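Local coordinates for bile acid 7a-dehydratase, BaiE (Clostridium hiranonis DSM 13275, PDB 4L8P), which probably catalyses the 7-alpha dehydration of bile acid intermediates, a lyase step in the conversion of primary to secondary bile acids, at residues Q44-Y49 with Y145-E150; T71-G76 with H81-V86; E97-H102 with T180-K185; L123-I128 with Y163-E168. All blocks are in the same frame, centred on the assembly; numbering follows the deposited sequence.

Contact 1 of 4, residues Q44-Y49 with Y145-E150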
loop_
_atom_site.group_PDB
_atom_site.type_symbol
_atom_site.label_atom_id
_atom_site.label_comp_id
_atom_site.label_asym_id
_atom_site.label_seq_id
_atom_site.Cartn_x
_atom_site.Cartn_y
_atom_site.Cartn_z
ATOM N N GLN A 44 10.267 -4.341 3.435
ATOM C CA GLN A 44 10.332 -5.639 2.735
ATOM C C GLN A 44 10.157 -6.828 3.680
ATOM O O GLN A 44 9.553 -7.832 3.319
ATOM C CB GLN A 44 11.616 -5.786 1.940
ATOM C CG GLN A 44 11.729 -4.753 0.823
ATOM C CD GLN A 44 12.609 -5.162 -0.349
ATOM O OE1 GLN A 44 12.794 -6.343 -0.624
ATOM N NE2 GLN A 44 13.081 -4.171 -1.085
ATOM N N LEU A 45 10.644 -6.660 4.903
ATOM C CA LEU A 45 10.474 -7.650 5.971
ATOM C C LEU A 45 8.998 -7.822 6.274
ATOM O O LEU A 45 8.480 -8.942 6.368
ATOM C CB LEU A 45 11.228 -7.195 7.241
ATOM C CG LEU A 45 10.952 -7.931 8.557
ATOM C CD1 LEU A 45 11.458 -9.355 8.487
ATOM C CD2 LEU A 45 11.606 -7.185 9.712
ATOM N N LYS A 46 8.295 -6.706 6.483
ATOM C CA LYS A 46 6.856 -6.794 6.770
ATOM C C LYS A 46 6.074 -7.366 5.582
ATOM O O LYS A 46 5.137 -8.157 5.764
ATOM C CB LYS A 46 6.292 -5.438 7.188
ATOM C CG LYS A 46 4.863 -5.527 7.744
ATOM C CD LYS A 46 4.826 -6.285 9.088
ATOM C CE LYS A 46 3.482 -6.110 9.777
ATOM N NZ LYS A 46 3.478 -6.487 11.189
ATOM N N ALA A 47 6.475 -7.011 4.373
ATOM C CA ALA A 47 5.875 -7.587 3.157
ATOM C C ALA A 47 6.013 -9.103 3.137
ATOM O O ALA A 47 5.048 -9.812 2.859
ATOM C CB ALA A 47 6.512 -6.986 1.927
ATOM N N LYS A 48 7.210 -9.582 3.455
ATOM C CA LYS A 48 7.493 -11.009 3.504
ATOM C C LYS A 48 6.632 -11.673 4.584
ATOM O O LYS A 48 6.089 -12.761 4.357
ATOM C CB LYS A 48 8.985 -11.264 3.758
ATOM C CG LYS A 48 9.374 -12.719 3.887
ATOM C CD LYS A 48 10.881 -12.860 4.129
ATOM C CE LYS A 48 11.282 -14.296 4.435
ATOM N NZ LYS A 48 12.720 -14.389 4.870
ATOM N N TYR A 49 6.522 -11.050 5.756
ATOM C CA TYR A 49 5.662 -11.572 6.817
ATOM C C TYR A 49 4.227 -11.809 6.308
ATOM O O TYR A 49 3.660 -12.897 6.507
ATOM C CB TYR A 49 5.705 -10.638 8.049
ATOM C CG TYR A 49 4.719 -10.991 9.127
ATOM C CD1 TYR A 49 3.428 -10.466 9.102
ATOM C CD2 TYR A 49 5.061 -11.871 10.153
ATOM C CE1 TYR A 49 2.493 -10.822 10.052
ATOM C CE2 TYR A 49 4.129 -12.225 11.130
ATOM C CZ TYR A 49 2.849 -11.705 11.064
ATOM O OH TYR A 49 1.916 -12.034 12.043
ATOM N N TYR A 145 -1.557 -0.959 13.509
ATOM C CA TYR A 145 -0.477 -1.725 14.176
ATOM C C TYR A 145 0.711 -0.823 14.390
ATOM O O TYR A 145 1.017 0.051 13.551
ATOM C CB TYR A 145 -0.053 -2.905 13.293
ATOM C CG TYR A 145 -0.883 -4.145 13.523
ATOM C CD1 TYR A 145 -2.134 -4.290 12.954
ATOM C CD2 TYR A 145 -0.434 -5.160 14.378
ATOM C CE1 TYR A 145 -2.906 -5.415 13.193
ATOM C CE2 TYR A 145 -1.205 -6.296 14.612
ATOM C CZ TYR A 145 -2.436 -6.415 14.018
ATOM O OH TYR A 145 -3.214 -7.529 14.246
ATOM N N THR A 146 1.357 -1.000 15.537
ATOM C CA THR A 146 2.669 -0.424 15.797
ATOM C C THR A 146 3.654 -1.542 16.154
ATOM O O THR A 146 3.635 -2.075 17.265
ATOM C CB THR A 146 2.597 0.666 16.887
ATOM O OG1 THR A 146 1.642 1.660 16.476
ATOM C CG2 THR A 146 3.938 1.319 17.062
ATOM N N ASP A 147 4.519 -1.876 15.196
ATOM C CA ASP A 147 5.506 -2.968 15.299
ATOM C C ASP A 147 6.794 -2.452 15.938
ATOM O O ASP A 147 7.129 -1.260 15.779
ATOM C CB ASP A 147 5.954 -3.458 13.923
ATOM C CG ASP A 147 4.873 -4.163 13.117
ATOM O OD1 ASP A 147 3.772 -4.506 13.640
ATOM O OD2 ASP A 147 5.148 -4.439 11.933
ATOM N N LYS A 148 7.526 -3.364 16.566
ATOM C CA LYS A 148 8.879 -3.107 17.038
ATOM C C LYS A 148 9.800 -4.115 16.326
ATOM O O LYS A 148 9.503 -5.332 16.280
ATOM C CB LYS A 148 8.999 -3.269 18.553
ATOM C CG LYS A 148 8.103 -2.346 19.361
ATOM C CD LYS A 148 8.524 -0.886 19.212
ATOM C CE LYS A 148 7.546 0.096 19.845
ATOM N NZ LYS A 148 8.150 1.459 19.821
ATOM N N TYR A 149 10.932 -3.612 15.835
ATOM C CA TYR A 149 11.891 -4.405 15.072
ATOM C C TYR A 149 13.249 -4.325 15.722
ATOM O O TYR A 149 13.594 -3.351 16.417
ATOM C CB TYR A 149 12.032 -3.905 13.620
ATOM C CG TYR A 149 10.727 -3.680 12.887
ATOM C CD1 TYR A 149 10.037 -4.746 12.283
ATOM C CD2 TYR A 149 10.168 -2.434 12.818
ATOM C CE1 TYR A 149 8.804 -4.528 11.636
ATOM C CE2 TYR A 149 8.971 -2.219 12.163
ATOM C CZ TYR A 149 8.295 -3.276 11.559
ATOM O OH TYR A 149 7.074 -3.050 10.904
ATOM N N GLU A 150 14.048 -5.333 15.451
ATOM C CA GLU A 150 15.441 -5.295 15.864
ATOM C C GLU A 150 16.337 -5.856 14.798
ATOM O O GLU A 150 15.929 -6.704 14.014
ATOM C CB GLU A 150 15.619 -5.963 17.204
ATOM C CG GLU A 150 15.566 -7.457 17.211
ATOM C CD GLU A 150 15.813 -8.012 18.610
ATOM O OE1 GLU A 150 16.794 -7.598 19.278
ATOM O OE2 GLU A 150 15.031 -8.873 19.027
#

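Contact 2 of 4, residues T71-G76 with H81-V86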
loop_
_atom_site.group_PDB
_atom_site.type_symbol
_atom_site.label_atom_id
_atom_site.label_comp_id
_atom_site.label_asym_id
_atom_site.label_seq_id
_atom_site.Cartn_x
_atom_site.Cartn_y
_atom_site.Cartn_z
ATOM N N THR A 71 13.082 -11.761 23.735
ATOM C CA THR A 71 11.776 -11.370 23.168
ATOM C C THR A 71 10.611 -12.188 23.752
ATOM O O THR A 71 10.655 -13.430 23.779
ATOM C CB THR A 71 11.745 -11.574 21.621
ATOM O OG1 THR A 71 12.858 -10.908 21.006
ATOM C CG2 THR A 71 10.444 -11.065 21.000
ATOM N N SER A 72 9.593 -11.480 24.243
ATOM C CA SER A 72 8.254 -12.047 24.337
ATOM C C SER A 72 7.604 -11.662 23.001
ATOM O O SER A 72 7.502 -10.469 22.637
ATOM C CB SER A 72 7.465 -11.544 25.569
ATOM O OG SER A 72 6.424 -10.625 25.232
ATOM N N TYR A 73 7.187 -12.682 22.260
ATOM C CA TYR A 73 6.616 -12.503 20.941
ATOM C C TYR A 73 5.135 -12.248 21.159
ATOM O O TYR A 73 4.362 -13.183 21.395
ATOM C CB TYR A 73 6.829 -13.754 20.049
ATOM C CG TYR A 73 8.308 -14.063 19.889
ATOM C CD1 TYR A 73 8.969 -14.839 20.834
ATOM C CD2 TYR A 73 9.042 -13.531 18.846
ATOM C CE1 TYR A 73 10.323 -15.103 20.725
ATOM C CE2 TYR A 73 10.409 -13.786 18.719
ATOM C CZ TYR A 73 11.040 -14.573 19.677
ATOM O OH TYR A 73 12.391 -14.867 19.606
ATOM N N SER A 74 4.745 -10.982 21.071
ATOM C CA SER A 74 3.386 -10.585 21.414
ATOM C C SER A 74 2.803 -9.604 20.409
ATOM O O SER A 74 3.543 -8.863 19.751
ATOM C CB SER A 74 3.373 -9.930 22.791
ATOM O OG SER A 74 2.036 -9.707 23.260
ATOM N N ASP A 75 1.477 -9.623 20.286
ATOM C CA ASP A 75 0.751 -8.558 19.595
ATOM C C ASP A 75 -0.072 -7.712 20.581
ATOM O O ASP A 75 -0.952 -6.989 20.161
ATOM C CB ASP A 75 -0.111 -9.114 18.466
ATOM C CG ASP A 75 -1.285 -9.960 18.960
ATOM O OD1 ASP A 75 -1.426 -10.161 20.186
ATOM O OD2 ASP A 75 -2.052 -10.442 18.081
ATOM N N GLY A 76 0.219 -7.829 21.890
ATOM C CA GLY A 76 -0.567 -7.145 22.901
ATOM C C GLY A 76 -1.731 -7.976 23.425
ATOM O O GLY A 76 -2.299 -7.639 24.448
ATOM N N HIS A 81 6.616 -17.502 23.424
ATOM C CA HIS A 81 7.990 -17.417 23.954
ATOM C C HIS A 81 9.102 -17.856 22.998
ATOM O O HIS A 81 10.274 -17.765 23.350
ATOM C CB HIS A 81 8.029 -18.168 25.287
ATOM C CG HIS A 81 7.034 -17.632 26.271
ATOM N ND1 HIS A 81 7.214 -16.432 26.929
ATOM C CD2 HIS A 81 5.810 -18.079 26.636
ATOM C CE1 HIS A 81 6.164 -16.187 27.692
ATOM N NE2 HIS A 81 5.297 -17.172 27.531
ATOM N N SER A 82 8.729 -18.287 21.790
ATOM C CA SER A 82 9.691 -18.544 20.723
ATOM C C SER A 82 9.054 -18.334 19.351
ATOM O O SER A 82 7.831 -18.407 19.238
ATOM C CB SER A 82 10.191 -19.990 20.827
ATOM O OG SER A 82 9.196 -20.914 20.461
ATOM N N PRO A 83 9.878 -18.160 18.294
ATOM C CA PRO A 83 9.319 -18.155 16.938
ATOM C C PRO A 83 8.547 -19.413 16.580
ATOM O O PRO A 83 7.508 -19.307 15.919
ATOM C CB PRO A 83 10.558 -18.017 16.048
ATOM C CG PRO A 83 11.525 -17.269 16.896
ATOM C CD PRO A 83 11.318 -17.842 18.273
ATOM N N LYS A 84 9.017 -20.590 17.023
ATOM C CA LYS A 84 8.310 -21.829 16.737
ATOM C C LYS A 84 6.931 -21.886 17.390
ATOM O O LYS A 84 5.986 -22.420 16.813
ATOM C CB LYS A 84 9.126 -23.056 17.200
ATOM C CG LYS A 84 8.498 -24.376 16.782
ATOM C CD LYS A 84 9.416 -25.578 16.995
ATOM C CE LYS A 84 10.047 -26.085 15.709
ATOM N NZ LYS A 84 10.713 -27.397 15.936
ATOM N N GLU A 85 6.825 -21.373 18.609
ATOM C CA GLU A 85 5.525 -21.296 19.295
ATOM C C GLU A 85 4.569 -20.396 18.509
ATOM O O GLU A 85 3.376 -20.692 18.419
ATOM C CB GLU A 85 5.652 -20.793 20.742
ATOM C CG GLU A 85 6.176 -21.819 21.756
ATOM C CD GLU A 85 6.111 -21.329 23.201
ATOM O OE1 GLU A 85 5.606 -20.214 23.421
ATOM O OE2 GLU A 85 6.550 -22.073 24.130
ATOM N N VAL A 86 5.087 -19.303 17.966
ATOM C CA VAL A 86 4.262 -18.405 17.156
ATOM C C VAL A 86 3.726 -19.153 15.930
ATOM O O VAL A 86 2.521 -19.119 15.664
ATOM C CB VAL A 86 5.001 -17.141 16.721
ATOM C CG1 VAL A 86 4.132 -16.327 15.757
ATOM C CG2 VAL A 86 5.404 -16.280 17.919
#

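Contact 3 of 4, residues E97-H102 with T180-K185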
loop_
_atom_site.group_PDB
_atom_site.type_symbol
_atom_site.label_atom_id
_atom_site.label_comp_id
_atom_site.label_asym_id
_atom_site.label_seq_id
_atom_site.Cartn_x
_atom_site.Cartn_y
_atom_site.Cartn_z
ATOM N N GLU A 97 -8.533 -24.521 5.553
ATOM C CA GLU A 97 -9.914 -24.115 5.269
ATOM C C GLU A 97 -10.140 -22.626 5.407
ATOM O O GLU A 97 -11.249 -22.172 5.119
ATOM C CB GLU A 97 -10.957 -24.742 6.223
ATOM C CG GLU A 97 -10.827 -26.182 6.613
ATOM C CD GLU A 97 -9.884 -26.320 7.780
ATOM O OE1 GLU A 97 -10.266 -26.104 8.966
ATOM O OE2 GLU A 97 -8.745 -26.623 7.455
ATOM N N GLU A 98 -9.144 -21.871 5.902
ATOM C CA GLU A 98 -9.267 -20.429 6.048
ATOM C C GLU A 98 -8.405 -19.689 5.021
ATOM O O GLU A 98 -7.184 -19.731 5.098
ATOM C CB GLU A 98 -8.878 -20.000 7.467
ATOM C CG GLU A 98 -8.997 -18.498 7.719
ATOM C CD GLU A 98 -8.596 -18.058 9.111
ATOM O OE1 GLU A 98 -8.518 -18.888 10.051
ATOM O OE2 GLU A 98 -8.380 -16.838 9.266
ATOM N N ILE A 99 -9.049 -19.014 4.066
ATOM C CA ILE A 99 -8.363 -18.080 3.172
ATOM C C ILE A 99 -8.209 -16.786 3.963
ATOM O O ILE A 99 -9.204 -16.264 4.489
ATOM C CB ILE A 99 -9.194 -17.765 1.899
ATOM C CG1 ILE A 99 -9.467 -19.045 1.081
ATOM C CG2 ILE A 99 -8.549 -16.679 1.060
ATOM C CD1 ILE A 99 -10.534 -18.873 0.006
ATOM N N SER A 100 -6.990 -16.248 4.011
ATOM C CA SER A 100 -6.738 -14.957 4.671
ATOM C C SER A 100 -6.040 -13.990 3.726
ATOM O O SER A 100 -5.260 -14.389 2.849
ATOM C CB SER A 100 -5.901 -15.121 5.945
ATOM O OG SER A 100 -4.610 -15.626 5.654
HETATM N N MSE A 101 -6.343 -12.713 3.909
HETATM C CA MSE A 101 -5.652 -11.626 3.217
HETATM C C MSE A 101 -5.417 -10.525 4.224
HETATM O O MSE A 101 -6.359 -9.844 4.628
HETATM C CB MSE A 101 -6.458 -11.167 1.989
HETATM C CG MSE A 101 -6.265 -12.112 0.788
HETATM SE SE MSE A 101 -7.571 -11.801 -0.651
HETATM C CE MSE A 101 -6.864 -10.005 -1.073
ATOM N N HIS A 102 -4.150 -10.334 4.616
ATOM C CA HIS A 102 -3.719 -9.245 5.499
ATOM C C HIS A 102 -2.950 -8.259 4.651
ATOM O O HIS A 102 -1.832 -8.547 4.187
ATOM C CB HIS A 102 -2.804 -9.809 6.596
ATOM C CG HIS A 102 -3.501 -10.725 7.531
ATOM N ND1 HIS A 102 -3.704 -12.054 7.247
ATOM C CD2 HIS A 102 -4.022 -10.512 8.767
ATOM C CE1 HIS A 102 -4.375 -12.611 8.240
ATOM N NE2 HIS A 102 -4.550 -11.706 9.194
ATOM N N THR A 180 -13.736 -19.453 -7.438
ATOM C CA THR A 180 -13.173 -20.032 -8.640
ATOM C C THR A 180 -11.694 -20.379 -8.498
ATOM O O THR A 180 -11.206 -21.228 -9.230
ATOM C CB THR A 180 -13.375 -19.100 -9.844
ATOM O OG1 THR A 180 -12.767 -17.837 -9.568
ATOM C CG2 THR A 180 -14.862 -18.910 -10.114
ATOM N N SER A 181 -11.010 -19.751 -7.560
ATOM C CA SER A 181 -9.604 -20.038 -7.281
ATOM C C SER A 181 -9.395 -20.041 -5.785
ATOM O O SER A 181 -9.988 -19.240 -5.041
ATOM C CB SER A 181 -8.688 -18.972 -7.892
ATOM O OG SER A 181 -8.646 -19.053 -9.295
ATOM N N ASN A 182 -8.512 -20.932 -5.335
ATOM C CA ASN A 182 -8.160 -21.005 -3.921
ATOM C C ASN A 182 -6.809 -21.702 -3.838
ATOM O O ASN A 182 -6.727 -22.925 -4.079
ATOM C CB ASN A 182 -9.252 -21.760 -3.128
ATOM C CG ASN A 182 -8.905 -21.949 -1.661
ATOM O OD1 ASN A 182 -7.797 -21.626 -1.224
ATOM N ND2 ASN A 182 -9.879 -22.418 -0.870
HETATM N N MSE A 183 -5.759 -20.947 -3.492
HETATM C CA MSE A 183 -4.394 -21.520 -3.488
HETATM C C MSE A 183 -4.224 -22.639 -2.483
HETATM O O MSE A 183 -3.293 -23.454 -2.628
HETATM C CB MSE A 183 -3.319 -20.465 -3.292
HETATM C CG MSE A 183 -3.396 -19.874 -1.899
HETATM SE SE MSE A 183 -1.937 -18.634 -1.553
HETATM C CE MSE A 183 -0.376 -19.785 -1.483
ATOM N N HIS A 184 -5.117 -22.725 -1.501
ATOM C CA HIS A 184 -4.993 -23.704 -0.419
ATOM C C HIS A 184 -5.679 -25.018 -0.770
ATOM O O HIS A 184 -5.606 -25.954 0.023
ATOM C CB HIS A 184 -5.542 -23.135 0.878
ATOM C CG HIS A 184 -4.995 -21.776 1.177
ATOM N ND1 HIS A 184 -3.656 -21.563 1.413
ATOM C CD2 HIS A 184 -5.578 -20.552 1.175
ATOM C CE1 HIS A 184 -3.438 -20.270 1.565
ATOM N NE2 HIS A 184 -4.592 -19.635 1.442
ATOM N N LYS A 185 -6.334 -25.067 -1.933
ATOM C CA LYS A 185 -6.823 -26.322 -2.543
ATOM C C LYS A 185 -6.019 -26.754 -3.768
ATOM O O LYS A 185 -6.035 -27.933 -4.125
ATOM C CB LYS A 185 -8.262 -26.130 -2.971
ATOM C CG LYS A 185 -9.210 -25.926 -1.804
ATOM C CD LYS A 185 -10.660 -25.834 -2.287
ATOM C CE LYS A 185 -11.661 -25.703 -1.138
ATOM N NZ LYS A 185 -11.666 -26.863 -0.212
HETATM O O HOH W 1 -4.729 -17.038 2.355
#

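Contact 4 of 4, residues L123-I128 with Y163-E168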
loop_
_atom_site.group_PDB
_atom_site.type_symbol
_atom_site.label_atom_id
_atom_site.label_comp_id
_atom_site.label_asym_id
_atom_site.label_seq_id
_atom_site.Cartn_x
_atom_site.Cartn_y
_atom_site.Cartn_z
ATOM N N LEU A 123 -3.627 -1.806 8.554
ATOM C CA LEU A 123 -4.005 -3.154 8.102
ATOM C C LEU A 123 -5.463 -3.216 7.707
ATOM O O LEU A 123 -6.306 -2.736 8.437
ATOM C CB LEU A 123 -3.801 -4.164 9.233
ATOM C CG LEU A 123 -2.540 -4.973 9.172
ATOM C CD1 LEU A 123 -2.597 -5.981 8.004
ATOM C CD2 LEU A 123 -1.355 -4.012 9.103
ATOM N N GLU A 124 -5.752 -3.832 6.572
ATOM C CA GLU A 124 -7.075 -4.404 6.280
ATOM C C GLU A 124 -6.935 -5.932 6.244
ATOM O O GLU A 124 -6.039 -6.440 5.598
ATOM C CB GLU A 124 -7.613 -3.941 4.915
ATOM C CG GLU A 124 -9.017 -4.452 4.736
ATOM C CD GLU A 124 -9.666 -4.237 3.416
ATOM O OE1 GLU A 124 -9.012 -3.804 2.408
ATOM O OE2 GLU A 124 -10.888 -4.586 3.379
ATOM N N ASP A 125 -7.859 -6.651 6.898
ATOM C CA ASP A 125 -7.869 -8.099 6.879
ATOM C C ASP A 125 -9.214 -8.611 6.378
ATOM O O ASP A 125 -10.257 -8.040 6.685
ATOM C CB ASP A 125 -7.550 -8.699 8.242
ATOM C CG ASP A 125 -8.463 -8.218 9.323
ATOM O OD1 ASP A 125 -8.456 -7.009 9.592
ATOM O OD2 ASP A 125 -9.164 -9.049 9.940
ATOM N N ASN A 126 -9.161 -9.642 5.543
ATOM C CA ASN A 126 -10.339 -10.353 5.074
ATOM C C ASN A 126 -10.057 -11.849 5.277
ATOM O O ASN A 126 -8.970 -12.342 4.941
ATOM C CB ASN A 126 -10.584 -10.134 3.586
ATOM C CG ASN A 126 -10.887 -8.686 3.198
ATOM O OD1 ASN A 126 -11.147 -7.789 4.026
ATOM N ND2 ASN A 126 -10.850 -8.449 1.914
ATOM N N LEU A 127 -11.007 -12.541 5.894
ATOM C CA LEU A 127 -10.898 -13.971 6.170
ATOM C C LEU A 127 -12.139 -14.645 5.609
ATOM O O LEU A 127 -13.253 -14.128 5.762
ATOM C CB LEU A 127 -10.779 -14.254 7.668
ATOM C CG LEU A 127 -9.800 -13.426 8.509
ATOM C CD1 LEU A 127 -9.983 -13.857 9.961
ATOM C CD2 LEU A 127 -8.352 -13.566 8.046
ATOM N N ILE A 128 -11.933 -15.791 4.949
ATOM C CA ILE A 128 -13.024 -16.615 4.404
ATOM C C ILE A 128 -12.796 -18.086 4.795
ATOM O O ILE A 128 -11.742 -18.653 4.528
ATOM C CB ILE A 128 -13.096 -16.508 2.860
ATOM C CG1 ILE A 128 -13.382 -15.050 2.436
ATOM C CG2 ILE A 128 -14.128 -17.487 2.284
ATOM C CD1 ILE A 128 -13.157 -14.757 0.969
ATOM N N TYR A 163 -1.807 -3.278 18.592
ATOM C CA TYR A 163 -2.768 -2.716 17.654
ATOM C C TYR A 163 -4.035 -2.170 18.295
ATOM O O TYR A 163 -4.414 -2.565 19.411
ATOM C CB TYR A 163 -3.130 -3.760 16.598
ATOM C CG TYR A 163 -3.865 -4.982 17.103
ATOM C CD1 TYR A 163 -3.181 -6.080 17.569
ATOM C CD2 TYR A 163 -5.265 -5.025 17.121
ATOM C CE1 TYR A 163 -3.846 -7.211 18.013
ATOM C CE2 TYR A 163 -5.946 -6.147 17.557
ATOM C CZ TYR A 163 -5.238 -7.243 18.003
ATOM O OH TYR A 163 -5.941 -8.340 18.456
ATOM N N VAL A 164 -4.684 -1.272 17.555
ATOM C CA VAL A 164 -6.022 -0.839 17.807
ATOM C C VAL A 164 -6.893 -1.336 16.654
ATOM O O VAL A 164 -6.637 -1.026 15.499
ATOM C CB VAL A 164 -6.100 0.702 17.883
ATOM C CG1 VAL A 164 -7.551 1.166 17.967
ATOM C CG2 VAL A 164 -5.297 1.199 19.065
ATOM N N ARG A 165 -7.941 -2.085 16.978
ATOM C CA ARG A 165 -8.868 -2.597 15.971
ATOM C C ARG A 165 -9.825 -1.455 15.597
ATOM O O ARG A 165 -10.583 -0.994 16.443
ATOM C CB ARG A 165 -9.610 -3.813 16.568
ATOM C CG ARG A 165 -10.230 -4.754 15.571
ATOM C CD ARG A 165 -9.163 -5.635 14.959
ATOM N NE ARG A 165 -9.731 -6.724 14.159
ATOM C CZ ARG A 165 -9.583 -6.898 12.843
ATOM N NH1 ARG A 165 -8.874 -6.059 12.094
ATOM N NH2 ARG A 165 -10.131 -7.969 12.259
ATOM N N ILE A 166 -9.794 -1.011 14.339
ATOM C CA ILE A 166 -10.689 0.043 13.872
ATOM C C ILE A 166 -12.115 -0.506 13.898
ATOM O O ILE A 166 -13.048 0.112 14.446
ATOM C CB ILE A 166 -10.330 0.486 12.456
ATOM C CG1 ILE A 166 -8.882 1.019 12.399
ATOM C CG2 ILE A 166 -11.338 1.501 11.923
ATOM C CD1 ILE A 166 -8.331 1.088 11.003
ATOM N N PHE A 167 -12.247 -1.673 13.276
ATOM C CA PHE A 167 -13.481 -2.424 13.336
ATOM C C PHE A 167 -13.273 -3.865 12.914
ATOM O O PHE A 167 -12.267 -4.211 12.306
ATOM C CB PHE A 167 -14.583 -1.756 12.507
ATOM C CG PHE A 167 -14.727 -2.313 11.130
ATOM C CD1 PHE A 167 -13.746 -2.108 10.178
ATOM C CD2 PHE A 167 -15.861 -3.025 10.786
ATOM C CE1 PHE A 167 -13.898 -2.653 8.900
ATOM C CE2 PHE A 167 -16.009 -3.551 9.516
ATOM C CZ PHE A 167 -15.022 -3.371 8.587
ATOM N N GLU A 168 -14.265 -4.685 13.238
ATOM C CA GLU A 168 -14.293 -6.068 12.817
ATOM C C GLU A 168 -15.749 -6.449 12.633
ATOM O O GLU A 168 -16.580 -6.067 13.458
ATOM C CB GLU A 168 -13.629 -6.972 13.846
ATOM C CG GLU A 168 -13.459 -8.388 13.338
ATOM C CD GLU A 168 -12.686 -9.270 14.313
ATOM O OE1 GLU A 168 -11.503 -9.016 14.516
ATOM O OE2 GLU A 168 -13.246 -10.206 14.890
#

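Contact 1 of 4, residues Q44-Y49 with Y145-E150
Helix 44-49 crosses strand 145-150 at 113°, the axes approaching to 11.7 Å, so side chains rather than backbones make the contact. Lys-46 and Asp-147 come at each other from opposite directions: Lys-46 NZ lies 2.7 Å from Asp-147 OD2, on the syn side and 18° out of the carboxylate plane, with a weak second bond to Asp-147 OD1. The lysine leaves the helix with CG anti to N (chi1 -169°), then bends at chi2, which turns the amine toward Asp-147. Thr-161 OG1 binds Asp-147 OD1, Tyr-149 OH gives Asp-147 OD2 a weak bond, and Trp-121, which bonds Tyr-149 OH through NE1, also offers Lys-46 a cation-pi contact. These polar neighbours probably ease the cost of burying the pair. Beside it, the Leu-45 and Tyr-149 side chains pass each other in opposite directions, with Leu-45 CD2 3.9 Å from Tyr-149 CD1. A long helix across the concave side of a curved antiparallel sheet is the hallmark of the cystatin-like fold of SnoaL-like proteins.

Contact 2 of 4, residues T71-G76 with H81-V86
Tyr-73 lays its ring against the start of helix 83-93, where the peptide joining Ser-82 to Pro-83 covers one face: Pro-83 N stands 3.9 Å above the plane of the Tyr-73 ring, offset toward the rim. On the opposite face sits Thr-71 CG2, over the ring centre, so the ring is held between Thr-71 of the preceding loop and the helix start. The phenol end passes over the proline at a slant, with Tyr-73 OH 3.4 Å from Pro-83 CD, and its hydroxyl is hydrogen-bonded to the carbonyl O of Ser-66. At the ring edge, near its plane, Tyr-73 CD1 meets His-81 C at 3.7 Å. Val-86 approaches the base of the side chain at about a right angle, its CG2 3.6 Å from Tyr-73 CB. The helix start has its own polar bonds: Ser-82 OG accepts from Glu-85 N at 3.0 Å, and Glu-85 OE1 accepts from His-81 N at 2.9 Å, met from above the carboxylate plane. These two bonds tie Glu-85 to the residues just before the helix. A short hairpin, strands 73-74 and 79-80, thus leads directly into a helix with a serine N-cap.

Contact 3 of 4, residues E97-H102 with T180-K185
Ile-99 packs closely against Asn-182, and this is the dense half of the contact. The end of Ile-99 crosses the amide at a slant, with Ile-99 CD1 3.7 Å from Asn-182 ND2 and Ile-99 CG1 3.8 Å from Asn-182 OD1. Its CG1 branch, anti to the carbonyl carbon (chi1 -60°), also reaches the edge of the His-184 ring near its plane, though more loosely, at 4.2 Å from His-184 CD2. The amide is steadied within its own segment: Asn-182 OD1 accepts from His-184 N at 2.9 Å, the donor standing 43° out of the carbonyl plane. Selenomethionine Met-183 covers one face of the imidazole, its CG over the ring centre. The looser half is bridged by water. One molecule accepts from Ser-100 N at 2.9 Å and is hydrogen-bonded to His-184 NE2 at 2.8 Å, lying in the ring plane at its edge, linking backbone to imidazole. Beyond the turn, exposed Lys-185 forms a salt bridge with Asp-131 through NZ. Ser-181 and Asn-182 pair antiparallel with a strand of the second subunit. The C-terminal strand 178-182 thus continues a sheet across the subunit interface, and closes with an Asx turn against strand 98-111, outermost in the sheet of this chain.

Contact 4 of 4, residues L123-I128 with Y163-E168
Asp-125 and Arg-165 meet in an end-on, two-nitrogen salt bridge between strands 116-129 and 155-172 of the antiparallel sheet of this cystatin-like (SnoaL-like) fold, which lie either side of strand 137-152. Arg-165 NH1 reaches Asp-125 OD1 at 2.7 Å with an N-H...O angle of 161°, and OD2 of Asp-125 accepts from Arg-165 NH2 at 2.7 Å on its syn lone pair. Carboxylate and guanidinium planes are turned 37° apart, so the pairing is twisted: OD1 lies in the guanidinium plane, whereas OD2 is tilted from it. The aspartate's CG sits between its backbone N and carbonyl carbon (chi1 56°), and the arginine bends at chi2 to bring its end across. A second carboxylate holds the side of the same group, with Glu-168 OE1 accepting from Arg-165 NE at 2.9 Å. Two acids on different edges would hold the rotation of the guanidinium. Glu-168 OE2 is hydrogen-bonded to His-170 NE2. Ile-166 and Phe-167 form a classic beta bulge opposite Gly-142, and the segment continues at Phe-167 and Glu-168 into antiparallel pairing with the third subunit. Over one guanidinium face lies the carbonyl oxygen of Phe-167, while Arg-165 NH2 gives a further bond to Glu-168 OE1 at 2.8 Å.

Overall arrangement
Contacts 1, 3 and 4 all reach the four-stranded antiparallel sheet. Contact 1 is nearest the centre of the chain and joins the long helix to the sheet through a buried ion pair and apolar packing. Contact 4, about 17 Å from it between centres, is partly buried and sets its charge network at the subunit boundary, where Glu-124 of each of the three chains binds sodium; Tyr-145 stacks on Tyr-163 between the two. Contact 3 is also buried but peripheral, relying on van der Waals packing and a water bridge, and adjoins contact 4 through the pairing of strands 98-111 and 116-129. Contact 2 is partly buried, mostly aromatic and apolar, and no other subunit touches it.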